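Local atomic coordinates of glycoside hydrolase family protein (Novosphingobium sp. PP1Y, PDB entry 6Q2F), a protein that probably hydrolyses terminal alpha-L-rhamnose from glycosides, as an alpha-L-rhamnosidase. Residues R392-L397 and D552-L557; A630-A633 and G637-L640; A708-P713 and E1091-N1096. All blocks are in the same frame, centred on the assembly; numbering follows the deposited sequence.

Interaction 1 (R392-L397 and D552-L557)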
ATOM      1  N   ARG A 392     -12.767  -6.912  -7.404  1.00 33.07           N
ATOM      2  CA  ARG A 392     -11.517  -6.475  -7.904  1.00 34.90           C
ATOM      3  C   ARG A 392     -11.661  -5.616  -9.141  1.00 36.67           C
ATOM      4  O   ARG A 392     -10.979  -4.659  -9.320  1.00 41.63           O
ATOM      5  CB  ARG A 392     -10.641  -7.675  -8.155  1.00 44.81           C
ATOM      6  CG  ARG A 392      -9.329  -7.320  -8.779  1.00 65.56           C
ATOM      7  CD  ARG A 392      -8.508  -8.545  -9.100  1.00 79.81           C
ATOM      8  NE  ARG A 392      -7.112  -8.297  -8.764  1.00 89.11           N
ATOM      9  CZ  ARG A 392      -6.695  -7.738  -7.627  1.00 83.04           C
ATOM     10  NH1 ARG A 392      -7.547  -7.322  -6.713  1.00 83.20           N
ATOM     11  NH2 ARG A 392      -5.419  -7.580  -7.428  1.00 73.96           N
ATOM     12  N   ASP A 393     -12.575  -5.991  -9.995  1.00 37.81           N
ATOM     13  CA  ASP A 393     -12.809  -5.345 -11.283  1.00 37.69           C
ATOM     14  C   ASP A 393     -14.311  -5.336 -11.503  1.00 35.25           C
ATOM     15  O   ASP A 393     -14.897  -6.366 -11.844  1.00 34.77           O
ATOM     16  CB  ASP A 393     -12.090  -6.087 -12.415  1.00 36.98           C
ATOM     17  CG  ASP A 393     -12.366  -5.480 -13.784  1.00 46.49           C
ATOM     18  OD1 ASP A 393     -12.959  -4.379 -13.856  1.00 42.50           O
ATOM     19  OD2 ASP A 393     -11.965  -6.094 -14.789  1.00 47.08           O
ATOM     20  N   TYR A 394     -14.935  -4.174 -11.308  1.00 34.18           N
ATOM     21  CA  TYR A 394     -16.379  -4.115 -11.452  1.00 35.14           C
ATOM     22  C   TYR A 394     -16.812  -4.244 -12.905  1.00 39.60           C
ATOM     23  O   TYR A 394     -17.977  -4.569 -13.166  1.00 35.79           O
ATOM     24  CB  TYR A 394     -16.908  -2.827 -10.833  1.00 29.61           C
ATOM     25  CG  TYR A 394     -17.046  -2.917  -9.330  1.00 32.26           C
ATOM     26  CD1 TYR A 394     -18.131  -3.574  -8.764  1.00 30.05           C
ATOM     27  CD2 TYR A 394     -16.098  -2.366  -8.477  1.00 32.62           C
ATOM     28  CE1 TYR A 394     -18.290  -3.669  -7.403  1.00 31.37           C
ATOM     29  CE2 TYR A 394     -16.248  -2.464  -7.089  1.00 29.30           C
ATOM     30  CZ  TYR A 394     -17.359  -3.120  -6.562  1.00 34.73           C
ATOM     31  OH  TYR A 394     -17.558  -3.232  -5.200  1.00 33.79           O
ATOM     32  N   TYR A 395     -15.906  -4.022 -13.861  1.00 36.24           N
ATOM     33  CA  TYR A 395     -16.286  -4.232 -15.252  1.00 38.05           C
ATOM     34  C   TYR A 395     -16.350  -5.712 -15.578  1.00 37.76           C
ATOM     35  O   TYR A 395     -17.018  -6.099 -16.539  1.00 37.82           O
ATOM     36  CB  TYR A 395     -15.311  -3.526 -16.195  1.00 32.78           C
ATOM     37  CG  TYR A 395     -15.218  -2.040 -15.966  1.00 32.53           C
ATOM     38  CD1 TYR A 395     -16.331  -1.305 -15.576  1.00 28.27           C
ATOM     39  CD2 TYR A 395     -14.017  -1.367 -16.121  1.00 29.18           C
ATOM     40  CE1 TYR A 395     -16.254   0.055 -15.355  1.00 24.19           C
ATOM     41  CE2 TYR A 395     -13.931   0.001 -15.905  1.00 24.52           C
ATOM     42  CZ  TYR A 395     -15.051   0.715 -15.525  1.00 27.87           C
ATOM     43  OH  TYR A 395     -14.978   2.067 -15.304  1.00 29.50           O
ATOM     44  N   ALA A 396     -15.661  -6.549 -14.792  1.00 41.07           N
ATOM     45  CA  ALA A 396     -15.647  -7.986 -15.038  1.00 38.42           C
ATOM     46  C   ALA A 396     -16.964  -8.659 -14.660  1.00 42.89           C
ATOM     47  O   ALA A 396     -17.192  -9.804 -15.057  1.00 48.80           O
ATOM     48  CB  ALA A 396     -14.488  -8.637 -14.277  1.00 33.33           C
ATOM     49  N   LEU A 397     -17.831  -7.984 -13.899  1.00 42.31           N
ATOM     50  CA  LEU A 397     -19.130  -8.544 -13.513  1.00 47.41           C
ATOM     51  C   LEU A 397     -20.081  -8.457 -14.705  1.00 51.61           C
ATOM     52  O   LEU A 397     -20.976  -7.616 -14.776  1.00 55.79           O
ATOM     53  CB  LEU A 397     -19.702  -7.815 -12.306  1.00 41.81           C
ATOM     54  CG  LEU A 397     -18.784  -7.621 -11.106  1.00 40.81           C
ATOM     55  CD1 LEU A 397     -19.518  -6.866 -10.022  1.00 35.96           C
ATOM     56  CD2 LEU A 397     -18.287  -8.972 -10.602  1.00 40.90           C
ATOM     57  N   ASP A 552     -21.738   4.831 -10.550  1.00 25.97           N
ATOM     58  CA  ASP A 552     -21.791   6.227 -10.115  1.00 24.53           C
ATOM     59  C   ASP A 552     -21.901   6.330  -8.600  1.00 27.43           C
ATOM     60  O   ASP A 552     -21.350   7.254  -7.985  1.00 26.50           O
ATOM     61  CB  ASP A 552     -22.985   6.942 -10.776  1.00 22.95           C
ATOM     62  CG  ASP A 552     -22.749   7.230 -12.250  1.00 34.88           C
ATOM     63  OD1 ASP A 552     -21.559   7.284 -12.645  1.00 29.71           O
ATOM     64  OD2 ASP A 552     -23.741   7.407 -13.005  1.00 29.86           O
ATOM     65  N   TYR A 553     -22.634   5.405  -7.983  1.00 27.03           N
ATOM     66  CA  TYR A 553     -22.765   5.430  -6.533  1.00 28.21           C
ATOM     67  C   TYR A 553     -21.441   5.083  -5.873  1.00 28.58           C
ATOM     68  O   TYR A 553     -20.981   5.795  -4.975  1.00 27.90           O
ATOM     69  CB  TYR A 553     -23.879   4.477  -6.098  1.00 32.05           C
ATOM     70  CG  TYR A 553     -24.313   4.659  -4.668  1.00 32.96           C
ATOM     71  CD1 TYR A 553     -25.324   5.557  -4.342  1.00 31.37           C
ATOM     72  CD2 TYR A 553     -23.711   3.939  -3.643  1.00 31.56           C
ATOM     73  CE1 TYR A 553     -25.730   5.723  -3.035  1.00 31.22           C
ATOM     74  CE2 TYR A 553     -24.100   4.105  -2.326  1.00 30.71           C
ATOM     75  CZ  TYR A 553     -25.120   5.000  -2.030  1.00 33.46           C
ATOM     76  OH  TYR A 553     -25.526   5.177  -0.729  1.00 32.67           O
ATOM     77  N   ARG A 554     -20.793   4.008  -6.335  1.00 24.15           N
ATOM     78  CA  ARG A 554     -19.472   3.664  -5.821  1.00 23.80           C
ATOM     79  C   ARG A 554     -18.498   4.802  -6.045  1.00 30.15           C
ATOM     80  O   ARG A 554     -17.658   5.087  -5.186  1.00 34.36           O
ATOM     81  CB  ARG A 554     -18.959   2.378  -6.482  1.00 24.34           C
ATOM     82  CG  ARG A 554     -19.762   1.123  -6.092  1.00 27.84           C
ATOM     83  CD  ARG A 554     -19.022  -0.143  -6.511  1.00 32.07           C
ATOM     84  NE  ARG A 554     -18.662  -0.081  -7.921  1.00 31.14           N
ATOM     85  CZ  ARG A 554     -19.488  -0.385  -8.917  1.00 30.97           C
ATOM     86  NH1 ARG A 554     -20.727  -0.792  -8.664  1.00 26.76           N
ATOM     87  NH2 ARG A 554     -19.073  -0.293 -10.167  1.00 30.92           N
ATOM     88  N   ARG A 555     -18.619   5.492  -7.183  1.00 25.91           N
ATOM     89  CA  ARG A 555     -17.673   6.563  -7.476  1.00 23.57           C
ATOM     90  C   ARG A 555     -17.883   7.744  -6.542  1.00 22.14           C
ATOM     91  O   ARG A 555     -16.920   8.422  -6.147  1.00 24.11           O
ATOM     92  CB  ARG A 555     -17.806   6.989  -8.935  1.00 25.76           C
ATOM     93  CG  ARG A 555     -16.859   8.115  -9.314  1.00 27.35           C
ATOM     94  CD  ARG A 555     -16.632   8.154 -10.806  1.00 28.22           C
ATOM     95  NE  ARG A 555     -15.755   9.256 -11.193  1.00 26.26           N
ATOM     96  CZ  ARG A 555     -15.210   9.381 -12.397  1.00 26.67           C
ATOM     97  NH1 ARG A 555     -15.443   8.456 -13.322  1.00 28.20           N
ATOM     98  NH2 ARG A 555     -14.417  10.413 -12.665  1.00 27.22           N
ATOM     99  N   THR A 556     -19.123   8.003  -6.163  1.00 23.56           N
ATOM    100  CA  THR A 556     -19.362   9.082  -5.216  1.00 22.50           C
ATOM    101  C   THR A 556     -18.749   8.766  -3.859  1.00 24.24           C
ATOM    102  O   THR A 556     -18.187   9.652  -3.202  1.00 23.85           O
ATOM    103  CB  THR A 556     -20.866   9.324  -5.103  1.00 29.07           C
ATOM    104  OG1 THR A 556     -21.381   9.683  -6.397  1.00 25.96           O
ATOM    105  CG2 THR A 556     -21.162  10.441  -4.113  1.00 29.20           C
ATOM    106  N   LEU A 557     -18.846   7.514  -3.421  1.00 26.35           N
ATOM    107  CA  LEU A 557     -18.227   7.139  -2.155  1.00 28.98           C
ATOM    108  C   LEU A 557     -16.714   7.333  -2.232  1.00 28.41           C
ATOM    109  O   LEU A 557     -16.098   7.891  -1.317  1.00 28.75           O
ATOM    110  CB  LEU A 557     -18.573   5.688  -1.814  1.00 28.54           C
ATOM    111  CG  LEU A 557     -20.044   5.312  -1.604  1.00 24.54           C
ATOM    112  CD1 LEU A 557     -20.226   3.803  -1.540  1.00 26.88           C
ATOM    113  CD2 LEU A 557     -20.548   5.950  -0.306  1.00 20.60           C
TER
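A flat cation-pi stack between Arg554, on helix 543-575, and Tyr394, in the loop that follows helix 382-385, carries this buried contact. The guanidinium lies over one face of the phenol ring with its plane tilted by only 12°, and Arg554 CZ sits 3.6 Å from the Tyr394 ring centroid. The arginine's CD is above the hydroxyl end, 3.4 Å from Tyr394 CZ, and adds a CH-pi contact; NE rides over the middle of the ring; NH2 finishes at the other end, 3.4 Å from Tyr394 CB. The chain bends at chi3 (-53°), and chi4 (-82°) turns the guanidinium plane to lie against the ring. The loop is shaped locally by an Asx turn just before the ring: Asp393 OD1 accepts from Tyr395 N at 3.0 Å, the N-H approaching from above the carboxylate plane. On the helix, Thr556 OG1 bonds back to Asp552 O at 2.9 Å, and Thr556 N reaches that same oxygen from the opposite face of its plane.

Both polar ends of the stack are tied to the same short helix, since Tyr394 OH bonds to Thr384 O and Arg554 NH1 to Lys385 O. The Lys385 carbonyl would probably help to stabilise the buried positive charge, while Thr384 O fixes the phenol. Helix 543-575 thereby holds helix 382-385 and its following loop on one flank, while Tyr553 and Thr556 on the same helix pack against helix 516-524.

Interaction 2 (A630-A633 and G637-L640)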
ATOM      1  N   ALA A 630       4.498   7.654  -5.435  1.00 22.18           N
ATOM      2  CA  ALA A 630       5.492   8.483  -6.106  1.00 23.22           C
ATOM      3  C   ALA A 630       4.828   9.354  -7.164  1.00 23.35           C
ATOM      4  O   ALA A 630       5.161  10.537  -7.299  1.00 25.82           O
ATOM      5  CB  ALA A 630       6.584   7.616  -6.737  1.00 19.49           C
ATOM      6  N   SER A 631       3.868   8.793  -7.908  1.00 23.38           N
ATOM      7  CA  SER A 631       3.171   9.578  -8.922  1.00 25.47           C
ATOM      8  C   SER A 631       2.454  10.766  -8.295  1.00 24.09           C
ATOM      9  O   SER A 631       2.469  11.870  -8.845  1.00 21.93           O
ATOM     10  CB  SER A 631       2.191   8.691  -9.686  1.00 23.99           C
ATOM     11  OG  SER A 631       2.857   7.553 -10.219  1.00 24.88           O
ATOM     12  N   VAL A 632       1.826  10.563  -7.134  1.00 19.13           N
ATOM     13  CA  VAL A 632       1.153  11.674  -6.455  1.00 22.15           C
ATOM     14  C   VAL A 632       2.145  12.795  -6.193  1.00 22.74           C
ATOM     15  O   VAL A 632       1.922  13.956  -6.572  1.00 22.76           O
ATOM     16  CB  VAL A 632       0.483  11.200  -5.147  1.00 24.10           C
ATOM     17  CG1 VAL A 632      -0.014  12.418  -4.345  1.00 19.59           C
ATOM     18  CG2 VAL A 632      -0.701  10.296  -5.453  1.00 21.12           C
ATOM     19  N   ALA A 633       3.274  12.457  -5.563  1.00 24.06           N
ATOM     20  CA  ALA A 633       4.252  13.472  -5.192  1.00 23.12           C
ATOM     21  C   ALA A 633       4.804  14.201  -6.415  1.00 23.18           C
ATOM     22  O   ALA A 633       5.135  15.384  -6.332  1.00 26.39           O
ATOM     23  CB  ALA A 633       5.387  12.838  -4.395  1.00 19.20           C
ATOM     24  N   GLY A 637       3.174  17.878  -6.496  1.00 25.12           N
ATOM     25  CA  GLY A 637       4.238  18.755  -6.051  1.00 24.97           C
ATOM     26  C   GLY A 637       4.708  18.572  -4.625  1.00 27.23           C
ATOM     27  O   GLY A 637       5.486  19.398  -4.139  1.00 27.10           O
ATOM     28  N   GLN A 638       4.311  17.511  -3.956  1.00 23.19           N
ATOM     29  CA  GLN A 638       4.801  17.235  -2.625  1.00 24.54           C
ATOM     30  C   GLN A 638       6.291  16.930  -2.672  1.00 25.16           C
ATOM     31  O   GLN A 638       7.010  17.293  -1.796  1.00 22.73           O
ATOM     32  CB  GLN A 638       4.035  16.118  -1.955  1.00 21.97           C
ATOM     33  CG  GLN A 638       2.596  16.430  -1.684  1.00 22.67           C
ATOM     34  CD  GLN A 638       1.682  15.943  -2.765  1.00 29.58           C
ATOM     35  OE1 GLN A 638       2.079  15.786  -3.898  1.00 28.55           O
ATOM     36  NE2 GLN A 638       0.476  15.675  -2.411  1.00 24.64           N
ATOM     37  N   ASN A 639       6.701  16.224  -3.714  1.00 26.05           N
ATOM     38  CA  ASN A 639       8.082  15.805  -3.955  1.00 31.22           C
ATOM     39  C   ASN A 639       8.569  14.682  -3.037  1.00 31.80           C
ATOM     40  O   ASN A 639       9.173  13.762  -3.473  1.00 24.43           O
ATOM     41  CB  ASN A 639       9.066  16.953  -4.053  1.00 23.37           C
ATOM     42  CG  ASN A 639      10.394  16.533  -4.646  1.00 33.37           C
ATOM     43  OD1 ASN A 639      10.452  15.884  -5.640  1.00 28.00           O
ATOM     44  ND2 ASN A 639      11.448  16.913  -4.013  1.00 21.54           N
ATOM     45  N   LEU A 640       8.289  14.795  -1.757  1.00 23.25           N
ATOM     46  CA  LEU A 640       8.645  13.765  -0.821  1.00 24.66           C
ATOM     47  C   LEU A 640       7.755  12.539  -1.012  1.00 27.76           C
ATOM     48  O   LEU A 640       6.595  12.648  -1.229  1.00 29.15           O
ATOM     49  CB  LEU A 640       8.563  14.302   0.595  1.00 25.43           C
ATOM     50  CG  LEU A 640       9.540  15.390   0.985  1.00 24.58           C
ATOM     51  CD1 LEU A 640       9.160  16.083   2.248  1.00 24.00           C
ATOM     52  CD2 LEU A 640      10.944  14.877   1.088  1.00 27.74           C
TER
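Ala633 O, near the end of helix 620-636, is gripped by two backbone N-H groups from the chain that leaves the helix. The sounder bond comes from Asn639 N at 3.2 Å, with an N-H...O angle of 159°; this donor stands above the carbonyl plane. Gly637 N adds a weak helical bond. Gly637 is the first residue to leave helical geometry, and its phi of 85°, which favours glycine, swings the chain round so that Asn639 can fold back over the last turn. The methyl of Ala633 is covered as a result, with CB 3.4 Å from Leu640 O.

Gln638 curls alongside the helix, its chain bent at chi2 (95°). NE2 lies 3.8 Å from Val632 CG1 and bonds to Ala602 O. With the amide turned that way, Gln638 OE1 faces Val632 O at 3.2 Å, two acceptors without a bond between them, and also comes 3.4 Å from Ala633 CA.

This is a helix C-terminus turning into the next strand of a (beta/alpha)8-type barrel: the loop leads into strand 642-649, Val632 and Gln638 both rest on Pro605 of the adjacent strand 604-610, and Asn639 ND2 bonds to Gln726 O at the end of helix 712-726.

Interaction 3 (A708-P713 and E1091-N1096)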
ATOM      1  N   ALA A 708      23.575  -2.102  16.497  1.00 32.81           N
ATOM      2  CA  ALA A 708      22.928  -0.795  16.574  1.00 23.90           C
ATOM      3  C   ALA A 708      23.943   0.335  16.677  1.00 29.64           C
ATOM      4  O   ALA A 708      23.758   1.400  16.075  1.00 30.69           O
ATOM      5  CB  ALA A 708      21.978  -0.748  17.761  1.00 25.21           C
ATOM      6  N   GLU A 709      25.019   0.142  17.441  1.00 32.74           N
ATOM      7  CA  GLU A 709      25.985   1.227  17.538  1.00 30.53           C
ATOM      8  C   GLU A 709      26.891   1.309  16.316  1.00 31.35           C
ATOM      9  O   GLU A 709      27.783   2.159  16.277  1.00 30.88           O
ATOM     10  CB  GLU A 709      26.813   1.092  18.810  1.00 26.46           C
ATOM     11  CG  GLU A 709      25.965   1.229  20.076  1.00 31.53           C
ATOM     12  CD  GLU A 709      25.184   2.539  20.122  1.00 36.44           C
ATOM     13  OE1 GLU A 709      24.080   2.550  20.729  1.00 31.96           O
ATOM     14  OE2 GLU A 709      25.657   3.545  19.556  1.00 35.24           O
HETATM   15  N   MSE A 710      26.677   0.468  15.318  1.00 28.45           N
HETATM   16  CA  MSE A 710      27.406   0.613  14.067  1.00 33.09           C
HETATM   17  C   MSE A 710      26.477   0.821  12.873  1.00 29.01           C
HETATM   18  O   MSE A 710      26.841   0.522  11.749  1.00 29.99           O
HETATM   19  CB  MSE A 710      28.313  -0.599  13.844  1.00 33.55           C
HETATM   20  CG  MSE A 710      29.561  -0.571  14.735  1.00 46.40           C
HETATM   21 SE   MSE A 710      30.664  -2.202  14.611  1.00 50.10          SE
HETATM   22  CE  MSE A 710      30.690  -2.356  12.642  1.00 26.00           C
ATOM     23  N   ALA A 711      25.272   1.355  13.114  1.00 31.02           N
ATOM     24  CA  ALA A 711      24.297   1.530  12.039  1.00 23.68           C
ATOM     25  C   ALA A 711      24.418   2.860  11.313  1.00 28.13           C
ATOM     26  O   ALA A 711      23.740   3.054  10.297  1.00 29.89           O
ATOM     27  CB  ALA A 711      22.875   1.387  12.588  1.00 23.33           C
ATOM     28  N   ARG A 712      25.229   3.786  11.807  1.00 31.70           N
ATOM     29  CA  ARG A 712      25.318   5.107  11.185  1.00 26.46           C
ATOM     30  C   ARG A 712      25.700   5.048   9.706  1.00 26.82           C
ATOM     31  O   ARG A 712      25.059   5.756   8.913  1.00 23.90           O
ATOM     32  CB  ARG A 712      26.301   5.986  11.984  1.00 25.65           C
ATOM     33  CG  ARG A 712      26.593   7.382  11.394  1.00 31.03           C
ATOM     34  CD  ARG A 712      25.360   8.239  11.418  1.00 45.50           C
ATOM     35  NE  ARG A 712      25.597   9.606  10.957  1.00 56.49           N
ATOM     36  CZ  ARG A 712      25.471  10.691  11.714  1.00 43.26           C
ATOM     37  NH1 ARG A 712      25.094  10.584  12.989  1.00 33.42           N
ATOM     38  NH2 ARG A 712      25.700  11.884  11.183  1.00 35.93           N
ATOM     39  N   PRO A 713      26.697   4.252   9.267  1.00 29.56           N
ATOM     40  CA  PRO A 713      26.990   4.202   7.823  1.00 30.00           C
ATOM     41  C   PRO A 713      25.815   3.718   6.998  1.00 28.03           C
ATOM     42  O   PRO A 713      25.585   4.244   5.910  1.00 29.09           O
ATOM     43  CB  PRO A 713      28.187   3.238   7.729  1.00 26.00           C
ATOM     44  CG  PRO A 713      28.844   3.337   9.080  1.00 27.32           C
ATOM     45  CD  PRO A 713      27.660   3.452  10.037  1.00 23.21           C
ATOM     46  N   GLU A1091      42.696  -2.166  13.256  1.00 42.77           N
ATOM     47  CA  GLU A1091      41.632  -2.604  14.153  1.00 41.89           C
ATOM     48  C   GLU A1091      40.341  -2.647  13.361  1.00 40.00           C
ATOM     49  O   GLU A1091      40.008  -1.683  12.666  1.00 38.46           O
ATOM     50  CB  GLU A1091      41.452  -1.670  15.357  1.00 51.58           C
ATOM     51  CG  GLU A1091      42.727  -1.163  15.995  1.00 60.80           C
ATOM     52  CD  GLU A1091      42.428  -0.303  17.206  1.00 79.91           C
ATOM     53  OE1 GLU A1091      41.545  -0.698  18.009  1.00 81.56           O
ATOM     54  OE2 GLU A1091      43.051   0.775  17.333  1.00 88.41           O
ATOM     55  N   ILE A1092      39.631  -3.765  13.454  1.00 35.62           N
ATOM     56  CA  ILE A1092      38.452  -4.020  12.643  1.00 36.00           C
ATOM     57  C   ILE A1092      37.348  -4.460  13.586  1.00 37.07           C
ATOM     58  O   ILE A1092      37.436  -5.537  14.189  1.00 33.25           O
ATOM     59  CB  ILE A1092      38.706  -5.080  11.571  1.00 38.55           C
ATOM     60  CG1 ILE A1092      39.885  -4.650  10.687  1.00 34.42           C
ATOM     61  CG2 ILE A1092      37.431  -5.320  10.775  1.00 34.21           C
ATOM     62  CD1 ILE A1092      40.157  -5.568   9.518  1.00 40.60           C
ATOM     63  N   ARG A1093      36.314  -3.627  13.731  1.00 33.96           N
ATOM     64  CA  ARG A1093      35.218  -3.927  14.634  1.00 33.80           C
ATOM     65  C   ARG A1093      34.111  -4.555  13.801  1.00 36.99           C
ATOM     66  O   ARG A1093      33.488  -3.875  12.967  1.00 32.79           O
ATOM     67  CB  ARG A1093      34.766  -2.662  15.356  1.00 33.96           C
ATOM     68  CG  ARG A1093      35.747  -2.234  16.452  1.00 38.12           C
ATOM     69  CD  ARG A1093      35.515  -0.810  16.943  1.00 36.74           C
ATOM     70  NE  ARG A1093      34.179  -0.621  17.501  1.00 38.96           N
ATOM     71  CZ  ARG A1093      33.205   0.054  16.898  1.00 41.16           C
ATOM     72  NH1 ARG A1093      33.405   0.618  15.704  1.00 40.70           N
ATOM     73  NH2 ARG A1093      32.030   0.168  17.492  1.00 37.46           N
ATOM     74  N   VAL A1094      33.912  -5.864  13.964  1.00 36.40           N
ATOM     75  CA  VAL A1094      32.909  -6.603  13.207  1.00 36.20           C
ATOM     76  C   VAL A1094      31.686  -6.818  14.081  1.00 35.35           C
ATOM     77  O   VAL A1094      31.793  -7.334  15.201  1.00 35.28           O
ATOM     78  CB  VAL A1094      33.432  -7.952  12.700  1.00 35.46           C
ATOM     79  CG1 VAL A1094      32.331  -8.635  11.892  1.00 34.81           C
ATOM     80  CG2 VAL A1094      34.690  -7.759  11.863  1.00 33.34           C
ATOM     81  N   ALA A1095      30.528  -6.434  13.561  1.00 31.42           N
ATOM     82  CA  ALA A1095      29.240  -6.665  14.194  1.00 35.32           C
ATOM     83  C   ALA A1095      28.475  -7.710  13.395  1.00 34.33           C
ATOM     84  O   ALA A1095      28.524  -7.714  12.157  1.00 32.81           O
ATOM     85  CB  ALA A1095      28.422  -5.367  14.257  1.00 28.67           C
ATOM     86  N   ASN A1096      27.759  -8.589  14.094  1.00 30.85           N
ATOM     87  CA  ASN A1096      26.859  -9.539  13.449  1.00 30.65           C
ATOM     88  C   ASN A1096      25.451  -9.319  14.007  1.00 34.55           C
ATOM     89  O   ASN A1096      25.198  -8.339  14.709  1.00 35.69           O
ATOM     90  CB  ASN A1096      27.343 -10.972  13.654  1.00 30.28           C
ATOM     91  CG  ASN A1096      27.418 -11.352  15.117  1.00 38.50           C
ATOM     92  OD1 ASN A1096      27.403 -10.482  15.993  1.00 36.25           O
ATOM     93  ND2 ASN A1096      27.516 -12.655  15.393  1.00 34.71           N
TER
HETATM   94  O   HOH W   1      30.419   2.616  17.138  1.00 48.29           O
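Met710, a selenomethionine in this crystal, plugs its side chain against Arg1093 and Ala1095 of strand 1086-1095, joining the lead-in to helix 712-726 to the galactose-binding-like beta-sandwich, and the close packing is gathered at its tip. CE presses to 3.2 Å from Arg1093 O, a methyl against a backbone carbonyl, and SE lies 3.9 Å from Ala1095 CB. The bend at chi3 (47°) is what turns CE in toward the strand. Above it the arginine folds over: Met710 SE stands 3.7 Å from the Arg1093 guanidinium plane, while Met710 CG is 3.8 Å from Arg1093 NH2. The flat cation thus lies over the selenoether, which sits off-centre beneath its face. Leu1057 and Gln1059 of strand 1057-1062 and Ile1028 of strand 1028-1037 also touch Met710 and complete its seat on the sheet.

The outer side is looser and wet. There a water bridges the two segments, donating to Glu709 O at 2.8 Å and accepting from Arg1093 NH2 at 3.0 Å. The neighbouring NH1 is held by Gln1059 OE1, so two different partners fix how the guanidinium is turned. An alanine in place of Arg1093 is likely to uncover the selenium of Met710 and to leave the bridging water and Gln1059 OE1 without their donor.

The chemistry is mixed: an apolar, polarisable selenoether buried under the face of a cation whose N-H groups point to polar partners at the margin. Dispersion contacts and a water bridge, rather than a direct hydrogen bond or salt bridge, therefore hold the two segments together.

In the fold
The three contacts follow one another along the chain. Interactions 1 and 2 both involve helices of the barrel: helix 543-575 leads into strand 579-582, just before the sodium ligands Glu583 and Glu586, and the turn at 637-640 leads into strand 642-649, which carries the ligand Glu644. Their centres are 27 Å apart, and their nearest atoms about 15 Å. Interaction 3 is of another kind, an interface between the lead-in to helix 712-726 and the C-terminal beta-sandwich. It lies across the chain's centre from interaction 1, at 53 Å between centres, and 35 Å from interaction 2. None of their segments supplies a sodium ligand.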